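Long-range contacts in Serine/threonine protein kinase (Mycobacterium tuberculosis, PDB 4ESQ), which probably acts as a membrane-spanning receptor kinase that phosphorylates serine and threonine residues of proteins with ATP, this chain being its extracellular sensor domain: residues M38-V43 with S57-Y62; P42-L47 with K116-N122; S106-W110 with T140-I144. All blocks are in the same frame, centred on the assembly; numbering follows the deposited sequence.

Contact 1. Residues M38-V43 with S57-Y62; sequences MDSSPV and SQDPVY
A single backbone bridge pairs Asp39 with Gln58, and Met38 packs on Tyr62 beside it, joining the loop that precedes strand 44-45 to the start of the short helix 59-62. Two backbone bonds make the bridge: Asp39 N donates to Ser57 O at 2.8 Å and Asp59 N to Asp39 O at 2.8 Å, both nearly straight. The Met38 chain then turns about CB-CG (chi2 -66°), which carries its sulfur and methyl over Tyr62. Its CE lies 3.4 Å from Tyr62 CG, over one face of the ring, as a CH-pi contact, and SD approaches obliquely in a Met-aromatic contact. An unbranched, flexible thioether can lie down on the ring; Tyr62 itself is held by a stack with Phe102 and a hydrogen bond between its OH and Asp168. Gln58 occupies the N-cap position of the helix, and its side chain curls back towards the loop. There Gln58 NE2 reaches Asp39 OD2 at 3.2 Å, meeting it from above the carboxylate, whose plane is nearly perpendicular to the amide. The same amide is held by Gln51 through OE1 and by Thr56 through NE2, which fixes its rotation. The other carboxylate oxygen of Asp39, OD1, accepts from Ser41 N, closing an Asx turn, and takes a second bond from Ser41 OG at 2.7 Å. An aspartate fits because it can serve these donors while its carboxylate also lies about 3 Å from a bound terbium ion, whose positive charge would favour the ionised form.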
ATOM      1  N   MET A  38      -5.821   0.359  11.561  1.00 11.84           N
ATOM      2  CA  MET A  38      -4.426   0.094  11.234  1.00 10.37           C
ATOM      3  C   MET A  38      -4.021  -1.254  11.811  1.00 12.13           C
ATOM      4  O   MET A  38      -4.604  -1.727  12.783  1.00 14.45           O
ATOM      5  CB  MET A  38      -3.506   1.186  11.779  1.00 11.46           C
ATOM      6  CG  MET A  38      -3.733   2.565  11.174  1.00 11.73           C
ATOM      7  SD  MET A  38      -3.315   2.609   9.422  1.00 14.21           S
ATOM      8  CE  MET A  38      -3.923   4.266   9.032  1.00 12.56           C
ATOM      9  N   ASP A  39      -3.014  -1.859  11.199  1.00 12.12           N
ATOM     10  CA  ASP A  39      -2.553  -3.186  11.569  1.00 11.46           C
ATOM     11  C   ASP A  39      -1.474  -3.077  12.640  1.00 15.63           C
ATOM     12  O   ASP A  39      -0.394  -2.524  12.392  1.00 14.04           O
ATOM     13  CB  ASP A  39      -2.021  -3.874  10.301  1.00 13.67           C
ATOM     14  CG  ASP A  39      -1.451  -5.249  10.559  1.00 23.67           C
ATOM     15  OD1 ASP A  39      -1.636  -5.790  11.675  1.00 15.83           O
ATOM     16  OD2 ASP A  39      -0.822  -5.791   9.617  1.00 21.88           O
ATOM     17  N   SER A  40      -1.756  -3.600  13.830  1.00 13.92           N
ATOM     18  CA  SER A  40      -0.772  -3.557  14.918  1.00 15.58           C
ATOM     19  C   SER A  40      -0.244  -4.938  15.280  1.00 15.48           C
ATOM     20  O   SER A  40       0.363  -5.117  16.333  1.00 14.19           O
ATOM     21  CB  SER A  40      -1.326  -2.847  16.163  1.00 16.26           C
ATOM     22  OG  SER A  40      -2.414  -3.553  16.738  1.00 15.79           O
ATOM     23  N   SER A  41      -0.471  -5.917  14.414  1.00 12.78           N
ATOM     24  CA  SER A  41       0.101  -7.236  14.644  1.00 15.44           C
ATOM     25  C   SER A  41       1.617  -7.077  14.553  1.00 16.48           C
ATOM     26  O   SER A  41       2.122  -6.359  13.680  1.00 16.42           O
ATOM     27  CB  SER A  41      -0.418  -8.245  13.619  1.00 19.07           C
ATOM     28  OG  SER A  41      -0.058  -7.856  12.307  1.00 20.95           O
ATOM     29  N   PRO A  42       2.352  -7.723  15.468  1.00 16.44           N
ATOM     30  CA  PRO A  42       3.793  -7.460  15.547  1.00 16.14           C
ATOM     31  C   PRO A  42       4.556  -7.948  14.319  1.00 15.01           C
ATOM     32  O   PRO A  42       4.289  -9.030  13.804  1.00 15.87           O
ATOM     33  CB  PRO A  42       4.229  -8.262  16.784  1.00 14.99           C
ATOM     34  CG  PRO A  42       3.197  -9.326  16.929  1.00 21.36           C
ATOM     35  CD  PRO A  42       1.906  -8.688  16.487  1.00 16.70           C
ATOM     36  N   VAL A  43       5.496  -7.136  13.861  1.00 15.84           N
ATOM     37  CA  VAL A  43       6.448  -7.566  12.853  1.00 16.24           C
ATOM     38  C   VAL A  43       7.779  -6.877  13.133  1.00 13.42           C
ATOM     39  O   VAL A  43       7.816  -5.717  13.543  1.00 12.95           O
ATOM     40  CB  VAL A  43       5.947  -7.263  11.429  1.00 22.68           C
ATOM     41  CG1 VAL A  43       5.605  -5.789  11.290  1.00 17.17           C
ATOM     42  CG2 VAL A  43       6.975  -7.697  10.388  1.00 16.80           C
ATOM     43  N   SER A  57      -0.801   0.446   5.671  1.00 11.10           N
ATOM     44  CA  SER A  57      -1.679   0.518   6.840  1.00 11.70           C
ATOM     45  C   SER A  57      -1.096   0.007   8.157  1.00 12.55           C
ATOM     46  O   SER A  57      -1.814  -0.579   8.963  1.00 14.08           O
ATOM     47  CB  SER A  57      -2.979  -0.252   6.560  1.00 13.66           C
ATOM     48  OG  SER A  57      -3.447  -0.051   5.234  1.00 16.21           O
ATOM     49  N   GLN A  58       0.186   0.244   8.392  1.00 11.32           N
ATOM     50  CA  GLN A  58       0.818  -0.265   9.601  1.00 12.13           C
ATOM     51  C   GLN A  58       0.682   0.708  10.765  1.00 15.74           C
ATOM     52  O   GLN A  58       0.993   1.894  10.637  1.00 12.16           O
ATOM     53  CB  GLN A  58       2.300  -0.553   9.344  1.00 10.35           C
ATOM     54  CG  GLN A  58       2.530  -1.636   8.295  1.00 11.59           C
ATOM     55  CD  GLN A  58       2.054  -2.994   8.772  1.00 14.69           C
ATOM     56  OE1 GLN A  58       2.687  -3.615   9.628  1.00 13.86           O
ATOM     57  NE2 GLN A  58       0.920  -3.449   8.244  1.00 12.85           N
ATOM     58  N   ASP A  59       0.237   0.203  11.912  1.00 11.30           N
ATOM     59  CA  ASP A  59       0.061   1.068  13.075  1.00 14.41           C
ATOM     60  C   ASP A  59       1.309   1.885  13.462  1.00 13.97           C
ATOM     61  O   ASP A  59       1.198   3.096  13.654  1.00 14.85           O
ATOM     62  CB  ASP A  59      -0.468   0.277  14.274  1.00 12.08           C
ATOM     63  CG  ASP A  59      -0.789   1.173  15.453  1.00 21.42           C
ATOM     64  OD1 ASP A  59      -1.807   1.891  15.393  1.00 26.03           O
ATOM     65  OD2 ASP A  59      -0.010   1.168  16.428  1.00 29.13           O
ATOM     66  N   PRO A  60       2.486   1.238  13.589  1.00 13.86           N
ATOM     67  CA  PRO A  60       3.692   1.974  14.007  1.00 14.04           C
ATOM     68  C   PRO A  60       4.089   3.068  13.016  1.00 18.71           C
ATOM     69  O   PRO A  60       4.767   4.039  13.358  1.00 14.81           O
ATOM     70  CB  PRO A  60       4.770   0.886  14.046  1.00 19.13           C
ATOM     71  CG  PRO A  60       4.024  -0.375  14.279  1.00 22.54           C
ATOM     72  CD  PRO A  60       2.733  -0.212  13.515  1.00 15.95           C
ATOM     73  N   VAL A  61       3.654   2.903  11.778  1.00 10.83           N
ATOM     74  CA  VAL A  61       3.964   3.854  10.726  1.00 13.97           C
ATOM     75  C   VAL A  61       3.019   5.058  10.778  1.00 14.35           C
ATOM     76  O   VAL A  61       3.453   6.200  10.636  1.00 12.85           O
ATOM     77  CB  VAL A  61       3.892   3.171   9.354  1.00 11.82           C
ATOM     78  CG1 VAL A  61       4.143   4.182   8.230  1.00 17.96           C
ATOM     79  CG2 VAL A  61       4.895   2.002   9.295  1.00 14.10           C
ATOM     80  N   TYR A  62       1.729   4.801  10.989  1.00 11.60           N
ATOM     81  CA  TYR A  62       0.729   5.873  10.969  1.00 10.63           C
ATOM     82  C   TYR A  62       0.472   6.524  12.329  1.00 13.49           C
ATOM     83  O   TYR A  62      -0.158   7.587  12.414  1.00 13.80           O
ATOM     84  CB  TYR A  62      -0.594   5.343  10.419  1.00 11.09           C
ATOM     85  CG  TYR A  62      -0.669   5.271   8.909  1.00 12.50           C
ATOM     86  CD1 TYR A  62      -1.167   6.337   8.174  1.00 11.25           C
ATOM     87  CD2 TYR A  62      -0.277   4.125   8.219  1.00 10.60           C
ATOM     88  CE1 TYR A  62      -1.260   6.279   6.798  1.00  9.26           C
ATOM     89  CE2 TYR A  62      -0.359   4.068   6.835  1.00 12.18           C
ATOM     90  CZ  TYR A  62      -0.868   5.148   6.139  1.00 11.38           C
ATOM     91  OH  TYR A  62      -0.954   5.111   4.773  1.00 12.30           O
TER
HETATM   92  O   HOH W   1       1.778  -6.017  11.079  1.00 24.42           O

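Contact 2. Residues P42-L47 with K116-N122; sequences PVTVSL and KTVTVTN
Ser46 reaches across to Thr119 with its whole short side chain. Its CB lies 4.0 Å from Thr119 CB, and beyond it OG accepts a hydrogen bond from Thr119 N at 2.8 Å, while resting against Val118 CA. The torsion that sets OG between the backbone N and the carbonyl carbon (chi1 57°) aims it at this N-H. Serine suits the spot because its backbone has turned to a helical conformation: the hydroxyl accepts from an N-H that a continuing strand would have met with a main-chain carbonyl. Ser46 N still bonds Thr119 O in the ordinary way. Before this turn, strand 44-45 runs antiparallel to strand 117-122 as the outermost strand on its side of the large antiparallel sheet. Thr44 and Thr121 form a hydrogen-bonded pair, with N-H...O bonds of 3.0 Å from Thr44 N to Thr121 O and 2.8 Å from Thr121 N to Thr44 O; Val45 and Val120 form the following non-hydrogen-bonded pair. Their side chains divide the sheet by polarity. On the threonine face, a water donates to Thr44 O and also pairs with Thr121 OG1, which has Thr126 as a further partner. On the valine face, Val43 CG2 touches Val120 CG1 at 3.5 Å, and Val45 CG1 packs against Val118 CB at 4.0 Å. Branched, compact valines favour extended backbone; Val45, Val118 and Val120 pack against Leu54 of helix 51-54, and Val43 and Val120 against Tyr55. Leu47 CD1 touches both Val118 CG1, 3.9 Å away, and Lys116 CD, the lysine amine being bonded to Asn112 O.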
ATOM      1  N   PRO A  42       2.352  -7.723  15.468  1.00 16.44           N
ATOM      2  CA  PRO A  42       3.793  -7.460  15.547  1.00 16.14           C
ATOM      3  C   PRO A  42       4.556  -7.948  14.319  1.00 15.01           C
ATOM      4  O   PRO A  42       4.289  -9.030  13.804  1.00 15.87           O
ATOM      5  CB  PRO A  42       4.229  -8.262  16.784  1.00 14.99           C
ATOM      6  CG  PRO A  42       3.197  -9.326  16.929  1.00 21.36           C
ATOM      7  CD  PRO A  42       1.906  -8.688  16.487  1.00 16.70           C
ATOM      8  N   VAL A  43       5.496  -7.136  13.861  1.00 15.84           N
ATOM      9  CA  VAL A  43       6.448  -7.566  12.853  1.00 16.24           C
ATOM     10  C   VAL A  43       7.779  -6.877  13.133  1.00 13.42           C
ATOM     11  O   VAL A  43       7.816  -5.717  13.543  1.00 12.95           O
ATOM     12  CB  VAL A  43       5.947  -7.263  11.429  1.00 22.68           C
ATOM     13  CG1 VAL A  43       5.605  -5.789  11.290  1.00 17.17           C
ATOM     14  CG2 VAL A  43       6.975  -7.697  10.388  1.00 16.80           C
ATOM     15  N   THR A  44       8.867  -7.607  12.936  1.00 14.07           N
ATOM     16  CA  THR A  44      10.194  -7.083  13.208  1.00 12.67           C
ATOM     17  C   THR A  44      10.947  -6.943  11.897  1.00 15.98           C
ATOM     18  O   THR A  44      11.083  -7.908  11.152  1.00 17.17           O
ATOM     19  CB  THR A  44      10.966  -8.044  14.114  1.00 14.40           C
ATOM     20  OG1 THR A  44      10.178  -8.323  15.282  1.00 14.94           O
ATOM     21  CG2 THR A  44      12.313  -7.439  14.524  1.00 14.81           C
ATOM     22  N   VAL A  45      11.418  -5.737  11.610  1.00 15.29           N
ATOM     23  CA  VAL A  45      12.198  -5.496  10.400  1.00 15.28           C
ATOM     24  C   VAL A  45      13.590  -5.058  10.813  1.00 14.21           C
ATOM     25  O   VAL A  45      13.736  -4.189  11.680  1.00 15.19           O
ATOM     26  CB  VAL A  45      11.552  -4.417   9.532  1.00 14.90           C
ATOM     27  CG1 VAL A  45      12.248  -4.337   8.172  1.00 14.52           C
ATOM     28  CG2 VAL A  45      10.076  -4.733   9.357  1.00 13.48           C
ATOM     29  N   SER A  46      14.603  -5.674  10.202  1.00 13.52           N
ATOM     30  CA  SER A  46      15.998  -5.436  10.573  1.00 15.74           C
ATOM     31  C   SER A  46      16.343  -3.951  10.517  1.00 21.70           C
ATOM     32  O   SER A  46      17.100  -3.451  11.354  1.00 19.83           O
ATOM     33  CB  SER A  46      16.942  -6.258   9.698  1.00 14.81           C
ATOM     34  OG  SER A  46      16.762  -5.978   8.322  1.00 15.64           O
ATOM     35  N   LEU A  47      15.793  -3.247   9.529  1.00 11.93           N
ATOM     36  CA  LEU A  47      15.797  -1.790   9.561  1.00 13.95           C
ATOM     37  C   LEU A  47      14.364  -1.353   9.885  1.00 13.43           C
ATOM     38  O   LEU A  47      13.496  -1.343   9.007  1.00 12.78           O
ATOM     39  CB  LEU A  47      16.248  -1.211   8.213  1.00 15.22           C
ATOM     40  CG  LEU A  47      17.645  -1.620   7.737  1.00 17.88           C
ATOM     41  CD1 LEU A  47      17.900  -1.137   6.310  1.00 17.49           C
ATOM     42  CD2 LEU A  47      18.718  -1.101   8.695  1.00 17.94           C
ATOM     43  N   LYS A 116      18.468  -1.960  -0.645  1.00 17.01           N
ATOM     44  CA  LYS A 116      18.902  -2.753   0.508  1.00 19.86           C
ATOM     45  C   LYS A 116      18.064  -4.013   0.695  1.00 18.85           C
ATOM     46  O   LYS A 116      16.905  -4.073   0.294  1.00 16.49           O
ATOM     47  CB  LYS A 116      18.840  -1.916   1.789  1.00 16.76           C
ATOM     48  CG  LYS A 116      19.714  -0.679   1.778  1.00 18.00           C
ATOM     49  CD  LYS A 116      19.589   0.079   3.094  1.00 13.27           C
ATOM     50  CE  LYS A 116      20.384   1.372   3.076  1.00 17.59           C
ATOM     51  NZ  LYS A 116      20.301   2.052   4.397  1.00 18.98           N
ATOM     52  N   THR A 117      18.666  -5.032   1.300  1.00 19.54           N
ATOM     53  CA  THR A 117      17.918  -6.201   1.728  1.00 20.73           C
ATOM     54  C   THR A 117      17.648  -6.085   3.226  1.00 20.21           C
ATOM     55  O   THR A 117      18.539  -5.726   3.990  1.00 23.82           O
ATOM     56  CB  THR A 117      18.682  -7.509   1.428  1.00 18.64           C
ATOM     57  OG1 THR A 117      18.981  -7.583   0.029  1.00 19.72           O
ATOM     58  CG2 THR A 117      17.843  -8.722   1.822  1.00 16.84           C
ATOM     59  N   VAL A 118      16.411  -6.357   3.636  1.00 15.47           N
ATOM     60  CA  VAL A 118      16.041  -6.373   5.048  1.00 15.37           C
ATOM     61  C   VAL A 118      15.552  -7.765   5.449  1.00 15.84           C
ATOM     62  O   VAL A 118      15.092  -8.541   4.599  1.00 14.99           O
ATOM     63  CB  VAL A 118      14.946  -5.317   5.379  1.00 16.59           C
ATOM     64  CG1 VAL A 118      15.480  -3.914   5.130  1.00 18.21           C
ATOM     65  CG2 VAL A 118      13.674  -5.569   4.564  1.00 13.75           C
ATOM     66  N   THR A 119      15.691  -8.087   6.734  1.00 15.08           N
ATOM     67  CA  THR A 119      15.166  -9.325   7.291  1.00 14.67           C
ATOM     68  C   THR A 119      13.841  -9.001   7.976  1.00 15.27           C
ATOM     69  O   THR A 119      13.741  -8.025   8.722  1.00 15.68           O
ATOM     70  CB  THR A 119      16.143  -9.930   8.330  1.00 15.54           C
ATOM     71  OG1 THR A 119      17.429 -10.127   7.729  1.00 19.60           O
ATOM     72  CG2 THR A 119      15.638 -11.260   8.835  1.00 18.25           C
ATOM     73  N   VAL A 120      12.819  -9.804   7.716  1.00 15.77           N
ATOM     74  CA  VAL A 120      11.509  -9.565   8.306  1.00 15.07           C
ATOM     75  C   VAL A 120      11.066 -10.786   9.091  1.00 18.31           C
ATOM     76  O   VAL A 120      11.104 -11.904   8.582  1.00 23.36           O
ATOM     77  CB  VAL A 120      10.453  -9.279   7.225  1.00 18.85           C
ATOM     78  CG1 VAL A 120       9.113  -8.954   7.873  1.00 27.37           C
ATOM     79  CG2 VAL A 120      10.911  -8.140   6.339  1.00 19.72           C
ATOM     80  N   THR A 121      10.643 -10.576  10.330  1.00 20.13           N
ATOM     81  CA  THR A 121      10.182 -11.687  11.148  1.00 24.72           C
ATOM     82  C   THR A 121       8.721 -11.485  11.502  1.00 22.95           C
ATOM     83  O   THR A 121       8.319 -10.422  11.978  1.00 18.48           O
ATOM     84  CB  THR A 121      11.021 -11.853  12.426  1.00 19.50           C
ATOM     85  OG1 THR A 121      12.402 -12.006  12.074  1.00 23.43           O
ATOM     86  CG2 THR A 121      10.566 -13.089  13.205  1.00 23.55           C
ATOM     87  N   ASN A 122       7.928 -12.519  11.252  1.00 24.11           N
ATOM     88  CA  ASN A 122       6.502 -12.486  11.524  1.00 25.84           C
ATOM     89  C   ASN A 122       6.044 -13.892  11.876  1.00 32.17           C
ATOM     90  O   ASN A 122       6.356 -14.852  11.165  1.00 25.99           O
ATOM     91  CB  ASN A 122       5.738 -11.955  10.308  1.00 32.51           C
ATOM     92  CG  ASN A 122       4.281 -11.633  10.622  1.00 43.55           C
ATOM     93  OD1 ASN A 122       3.627 -12.333  11.395  1.00 45.92           O
ATOM     94  ND2 ASN A 122       3.769 -10.565  10.017  1.00 43.57           N
TER
HETATM   95  O   HOH W   2      13.664  -9.487  11.410  1.00 20.65           O

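Contact 3. Residues S106-W110 with T140-I144; sequences SADKW and TITVI
Ser106 O accepts the helical hydrogen bond of Trp110 N at 2.8 Å, and both residues stand on the side of helix 96-111 that faces Ile141 and Val143 of strand 141-147. The helix packs on a face of the sheet, its segment 106-110 running roughly along strand segment 141-144, 26° apart, with axes 9.6 Å apart. Ile141 makes most of the strand's contact. With chi1 at 54°, Ile141 CG1 is flanked by both backbone neighbours of CA, and CD1 is carried over one face of the indole, 3.6 Å from the centroid of the six-membered ring, a CH-pi contact. Ile141 CG1 rests against Trp110 CZ3, also at 3.6 Å, and the other branch, CG2, meets Ala107 CB at 4.0 Å. Alanine is small enough to let the strand come near the helix, while the long, flat tryptophan spans the wider part: Val143 CG1 approaches CE3 obliquely, and Thr142 CA lies at the ring edge. Ser106 offers only its CB to Ile141 CD1, its hydroxyl turning back to Phe102 O. With no hydrogen bond between the segments, adhesion rests on dispersion and buried apolar surface, and therefore on close fit of shape.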
ATOM      1  N   SER A 106       6.961   9.477   4.343  1.00 12.13           N
ATOM      2  CA  SER A 106       7.126   8.150   3.760  1.00 10.93           C
ATOM      3  C   SER A 106       8.240   8.147   2.723  1.00 11.12           C
ATOM      4  O   SER A 106       9.063   7.235   2.686  1.00 13.05           O
ATOM      5  CB  SER A 106       5.816   7.654   3.153  1.00 13.23           C
ATOM      6  OG  SER A 106       4.839   7.488   4.162  1.00 13.04           O
ATOM      7  N   ALA A 107       8.271   9.169   1.878  1.00 12.54           N
ATOM      8  CA  ALA A 107       9.323   9.270   0.882  1.00 12.77           C
ATOM      9  C   ALA A 107      10.713   9.279   1.541  1.00 16.20           C
ATOM     10  O   ALA A 107      11.632   8.609   1.063  1.00 12.90           O
ATOM     11  CB  ALA A 107       9.119  10.490  -0.001  1.00 13.93           C
ATOM     12  N   ASP A 108      10.872  10.024   2.638  1.00 14.76           N
ATOM     13  CA  ASP A 108      12.155  10.008   3.361  1.00 18.43           C
ATOM     14  C   ASP A 108      12.533   8.624   3.847  1.00 18.66           C
ATOM     15  O   ASP A 108      13.685   8.208   3.728  1.00 25.58           O
ATOM     16  CB  ASP A 108      12.165  10.938   4.578  1.00 20.82           C
ATOM     17  CG  ASP A 108      13.312  10.599   5.562  1.00 29.52           C
ATOM     18  OD1 ASP A 108      14.475  10.984   5.294  1.00 23.57           O
ATOM     19  OD2 ASP A 108      13.064   9.932   6.600  1.00 27.69           O
ATOM     20  N   LYS A 109      11.568   7.919   4.425  1.00 12.76           N
ATOM     21  CA  LYS A 109      11.854   6.606   4.967  1.00 14.87           C
ATOM     22  C   LYS A 109      12.146   5.613   3.848  1.00 15.82           C
ATOM     23  O   LYS A 109      13.091   4.832   3.949  1.00 15.95           O
ATOM     24  CB  LYS A 109      10.715   6.110   5.858  1.00 14.71           C
ATOM     25  CG  LYS A 109      10.549   6.951   7.138  1.00 14.47           C
ATOM     26  CD  LYS A 109       9.422   6.429   8.014  1.00 15.43           C
ATOM     27  CE  LYS A 109       9.432   7.111   9.378  1.00 17.09           C
ATOM     28  NZ  LYS A 109       8.337   6.609  10.265  1.00 17.72           N
ATOM     29  N   TRP A 110      11.352   5.642   2.777  1.00 12.52           N
ATOM     30  CA  TRP A 110      11.545   4.643   1.728  1.00 11.47           C
ATOM     31  C   TRP A 110      12.900   4.804   1.051  1.00 15.63           C
ATOM     32  O   TRP A 110      13.511   3.820   0.619  1.00 15.63           O
ATOM     33  CB  TRP A 110      10.437   4.694   0.676  1.00 11.19           C
ATOM     34  CG  TRP A 110       9.064   4.322   1.148  1.00 13.54           C
ATOM     35  CD1 TRP A 110       8.620   4.228   2.447  1.00 11.70           C
ATOM     36  CD2 TRP A 110       7.935   4.016   0.315  1.00 12.63           C
ATOM     37  NE1 TRP A 110       7.284   3.876   2.461  1.00 13.79           N
ATOM     38  CE2 TRP A 110       6.843   3.736   1.169  1.00 13.60           C
ATOM     39  CE3 TRP A 110       7.748   3.924  -1.069  1.00 11.95           C
ATOM     40  CZ2 TRP A 110       5.580   3.389   0.681  1.00 13.39           C
ATOM     41  CZ3 TRP A 110       6.493   3.579  -1.552  1.00 15.08           C
ATOM     42  CH2 TRP A 110       5.424   3.325  -0.680  1.00 13.07           C
ATOM     43  N   THR A 140       3.502  10.959  -5.994  1.00 15.60           N
ATOM     44  CA  THR A 140       3.424   9.506  -5.843  1.00 16.95           C
ATOM     45  C   THR A 140       4.809   8.924  -5.641  1.00 17.00           C
ATOM     46  O   THR A 140       5.779   9.362  -6.268  1.00 17.77           O
ATOM     47  CB  THR A 140       2.785   8.840  -7.089  1.00 17.01           C
ATOM     48  OG1 THR A 140       1.459   9.348  -7.289  1.00 18.10           O
ATOM     49  CG2 THR A 140       2.718   7.317  -6.925  1.00 17.36           C
ATOM     50  N   ILE A 141       4.909   7.937  -4.761  1.00 11.64           N
ATOM     51  CA  ILE A 141       6.136   7.166  -4.636  1.00 11.43           C
ATOM     52  C   ILE A 141       5.833   5.678  -4.838  1.00 11.92           C
ATOM     53  O   ILE A 141       4.778   5.190  -4.436  1.00 12.54           O
ATOM     54  CB  ILE A 141       6.812   7.375  -3.265  1.00 11.39           C
ATOM     55  CG1 ILE A 141       5.819   7.087  -2.142  1.00 10.82           C
ATOM     56  CG2 ILE A 141       7.398   8.792  -3.151  1.00 13.06           C
ATOM     57  CD1 ILE A 141       6.420   7.210  -0.750  1.00 13.55           C
ATOM     58  N   THR A 142       6.762   4.958  -5.462  1.00 14.01           N
ATOM     59  CA  THR A 142       6.626   3.513  -5.603  1.00  9.50           C
ATOM     60  C   THR A 142       7.969   2.849  -5.351  1.00  9.84           C
ATOM     61  O   THR A 142       9.023   3.463  -5.522  1.00 11.71           O
ATOM     62  CB  THR A 142       6.143   3.083  -7.009  1.00 14.90           C
ATOM     63  OG1 THR A 142       7.128   3.439  -7.988  1.00 14.92           O
ATOM     64  CG2 THR A 142       4.806   3.737  -7.360  1.00 16.08           C
ATOM     65  N   VAL A 143       7.928   1.590  -4.950  1.00 12.06           N
ATOM     66  CA  VAL A 143       9.147   0.803  -4.824  1.00 12.63           C
ATOM     67  C   VAL A 143       8.781  -0.663  -4.942  1.00 12.60           C
ATOM     68  O   VAL A 143       7.729  -1.081  -4.457  1.00 14.21           O
ATOM     69  CB  VAL A 143       9.906   1.084  -3.487  1.00 11.11           C
ATOM     70  CG1 VAL A 143       9.092   0.607  -2.287  1.00 13.53           C
ATOM     71  CG2 VAL A 143      11.290   0.413  -3.497  1.00 13.30           C
ATOM     72  N   ILE A 144       9.635  -1.432  -5.612  1.00 13.29           N
ATOM     73  CA  ILE A 144       9.427  -2.867  -5.743  1.00 11.38           C
ATOM     74  C   ILE A 144      10.325  -3.618  -4.766  1.00 12.81           C
ATOM     75  O   ILE A 144      11.511  -3.325  -4.652  1.00 14.40           O
ATOM     76  CB  ILE A 144       9.689  -3.327  -7.190  1.00 19.32           C
ATOM     77  CG1 ILE A 144       8.607  -2.766  -8.114  1.00 15.34           C
ATOM     78  CG2 ILE A 144       9.703  -4.840  -7.282  1.00 15.85           C
ATOM     79  CD1 ILE A 144       8.925  -2.956  -9.572  1.00 17.14           C
TER

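All three contacts belong to the PknH-like extracellular domain. Contacts 1 and 2 share Pro42 and Val43 and have centres 13 Å apart; contact 3 lies 17 Å from each. Along the chain, contact 1 closes before contact 3 opens, whereas contacts 2 and 3 cross. Contact 2 extends the edge of the antiparallel sheet, and contact 3 packs helix 96-111 on strand 141-147 of that sheet, with strand 125-131 between it and strand 117-122. Phe102 links contacts 1 and 3, stacking on Tyr62 and accepting from Ser106. The disulfide Cys50–Cys113 ties the chain beyond residues 42-47 to that before 116-122, so the loop at 38-43, the sheet edge and the covering helix are joined in one compact domain.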